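Aspartate aminotransferase (Thermotoga maritima, PDB 1O4S) catalyses the pyridoxal-phosphate-dependent, reversible transfer of an amino group from L-aspartate to 2-oxoglutarate, giving oxaloacetate and L-glutamate. Local coordinates at residues B[304-309]-B[321-326]. Sequence-based numbering, arbitrary orientation.
Sequences ERKNFV and VEPEGA
K306 reaches from helix 296-315 across to P323 and E322 in the loop that leads into strand 328-332. Its CB points toward that loop, and CG, anti to the backbone N (chi1 -178°), lies 3.9 Å from CG of the proline ring, the two side chains running past each other in opposite directions. Bends at chi2 and chi3 then carry the chain past the P323 carbonyl oxygen, CD 3.7 Å from P323 O and CE slightly farther off; Y221 and F368 also pack on the lysine. At the tip, NZ donates to OD1 of its helix neighbour N307 at 2.9 Å, tilted 23° from the plane of the N307 amide. Across the contact, the extended E322 meets the lysine nearly at a right angle and forms a long salt bridge, 3.7 Å from OE2 to NZ. A water accepts from NZ at 2.7 Å and donates to P323 O at 2.7 Å, with a weak bond to E322 OE2. A methionine in place of K306 would probably leave E322 without its cationic mate and the bridging water without its donor. The contact ties helix to strand-entry loop in the smaller, C-terminal domain of a fold-type I aminotransferase, P323 lying about 9 Å, side chain to side chain, from R365, a probable aspartate-binding residue.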
loop_
_atom_site.group_PDB
_atom_site.type_symbol
_atom_site.label_atom_id
_atom_site.label_comp_id
_atom_site.label_asym_id
_atom_site.label_seq_id
_atom_site.Cartn_x
_atom_site.Cartn_y
_atom_site.Cartn_z
ATOM N N GLU B 304 15.771 4.474 -29.871
ATOM C CA GLU B 304 17.079 4.518 -30.469
ATOM C C GLU B 304 18.145 3.772 -29.659
ATOM O O GLU B 304 19.103 3.249 -30.244
ATOM C CB GLU B 304 17.457 5.955 -30.839
ATOM C CG GLU B 304 18.268 6.753 -29.862
ATOM C CD GLU B 304 18.743 8.053 -30.497
ATOM O OE1 GLU B 304 18.101 8.463 -31.523
ATOM O OE2 GLU B 304 19.739 8.658 -29.980
ATOM N N ARG B 305 17.965 3.677 -28.344
ATOM C CA ARG B 305 18.798 2.805 -27.515
ATOM C C ARG B 305 18.531 1.324 -27.839
ATOM O O ARG B 305 19.451 0.510 -27.882
ATOM C CB ARG B 305 18.512 3.030 -26.018
ATOM C CG ARG B 305 18.953 4.396 -25.459
ATOM C CD ARG B 305 18.309 4.706 -24.194
ATOM N NE ARG B 305 18.807 5.919 -23.545
ATOM C CZ ARG B 305 18.420 6.295 -22.341
ATOM N NH1 ARG B 305 17.533 5.557 -21.681
ATOM N NH2 ARG B 305 18.918 7.394 -21.780
ATOM N N LYS B 306 17.259 1.000 -28.044
ATOM C CA LYS B 306 16.819 -0.334 -28.402
ATOM C C LYS B 306 17.476 -0.699 -29.718
ATOM O O LYS B 306 18.122 -1.724 -29.809
ATOM C CB LYS B 306 15.283 -0.381 -28.498
ATOM C CG LYS B 306 14.667 -1.773 -28.825
ATOM C CD LYS B 306 14.620 -2.116 -30.331
ATOM C CE LYS B 306 13.643 -1.230 -31.116
ATOM N NZ LYS B 306 13.501 -1.644 -32.581
ATOM N N ASN B 307 17.340 0.146 -30.733
ATOM C CA ASN B 307 17.979 -0.117 -32.031
ATOM C C ASN B 307 19.482 -0.317 -31.915
ATOM O O ASN B 307 20.044 -1.157 -32.598
ATOM C CB ASN B 307 17.732 1.020 -33.021
ATOM C CG ASN B 307 16.317 1.055 -33.524
ATOM O OD1 ASN B 307 15.615 0.043 -33.499
ATOM N ND2 ASN B 307 15.877 2.226 -33.979
ATOM N N PHE B 308 20.131 0.461 -31.057
ATOM C CA PHE B 308 21.579 0.376 -30.897
ATOM C C PHE B 308 22.034 -0.908 -30.221
ATOM O O PHE B 308 23.046 -1.487 -30.596
ATOM C CB PHE B 308 22.113 1.565 -30.086
ATOM C CG PHE B 308 23.567 1.424 -29.713
ATOM C CD1 PHE B 308 24.562 1.598 -30.675
ATOM C CD2 PHE B 308 23.939 1.062 -28.420
ATOM C CE1 PHE B 308 25.900 1.430 -30.346
ATOM C CE2 PHE B 308 25.276 0.908 -28.083
ATOM C CZ PHE B 308 26.257 1.084 -29.048
ATOM N N VAL B 309 21.321 -1.328 -29.190
ATOM C CA VAL B 309 21.705 -2.529 -28.463
ATOM C C VAL B 309 21.415 -3.772 -29.314
ATOM O O VAL B 309 22.188 -4.727 -29.314
ATOM C CB VAL B 309 21.036 -2.636 -27.052
ATOM C CG1 VAL B 309 19.494 -2.622 -27.124
ATOM C CG2 VAL B 309 21.492 -3.926 -26.335
ATOM N N VAL B 321 15.289 -12.448 -28.882
ATOM C CA VAL B 321 14.136 -11.921 -29.597
ATOM C C VAL B 321 14.185 -10.381 -29.511
ATOM O O VAL B 321 14.372 -9.804 -28.438
ATOM C CB VAL B 321 12.814 -12.457 -28.981
ATOM C CG1 VAL B 321 11.598 -11.999 -29.790
ATOM C CG2 VAL B 321 12.837 -14.005 -28.899
ATOM N N GLU B 322 14.070 -9.725 -30.658
ATOM C CA GLU B 322 14.145 -8.284 -30.735
ATOM C C GLU B 322 12.987 -7.713 -29.922
ATOM O O GLU B 322 11.839 -8.012 -30.222
ATOM C CB GLU B 322 14.057 -7.842 -32.200
ATOM C CG GLU B 322 14.230 -6.344 -32.447
ATOM C CD GLU B 322 14.208 -5.994 -33.936
ATOM O OE1 GLU B 322 14.593 -6.852 -34.762
ATOM O OE2 GLU B 322 13.801 -4.862 -34.286
ATOM N N PRO B 323 13.263 -6.919 -28.893
ATOM C CA PRO B 323 12.166 -6.355 -28.098
ATOM C C PRO B 323 11.344 -5.346 -28.906
ATOM O O PRO B 323 11.922 -4.571 -29.668
ATOM C CB PRO B 323 12.879 -5.685 -26.905
ATOM C CG PRO B 323 14.203 -5.397 -27.353
ATOM C CD PRO B 323 14.580 -6.504 -28.385
ATOM N N GLU B 324 10.019 -5.399 -28.777
ATOM C CA GLU B 324 9.111 -4.468 -29.437
ATOM C C GLU B 324 8.566 -3.424 -28.477
ATOM O O GLU B 324 7.835 -2.519 -28.879
ATOM C CB GLU B 324 7.976 -5.250 -30.101
ATOM C CG GLU B 324 8.422 -5.954 -31.398
ATOM C CD GLU B 324 7.271 -6.545 -32.224
ATOM O OE1 GLU B 324 6.750 -7.621 -31.878
ATOM O OE2 GLU B 324 6.905 -5.951 -33.257
ATOM N N GLY B 325 8.910 -3.568 -27.208
ATOM C CA GLY B 325 8.452 -2.666 -26.167
ATOM C C GLY B 325 9.191 -2.854 -24.850
ATOM O O GLY B 325 10.048 -3.746 -24.749
ATOM N N ALA B 326 8.853 -2.017 -23.857
ATOM C CA ALA B 326 9.540 -1.931 -22.566
ATOM C C ALA B 326 11.006 -1.539 -22.806
ATOM O O ALA B 326 11.300 -0.934 -23.827
ATOM C CB ALA B 326 9.389 -3.237 -21.745
HETATM O O HOH W 1 11.542 -3.450 -32.061
#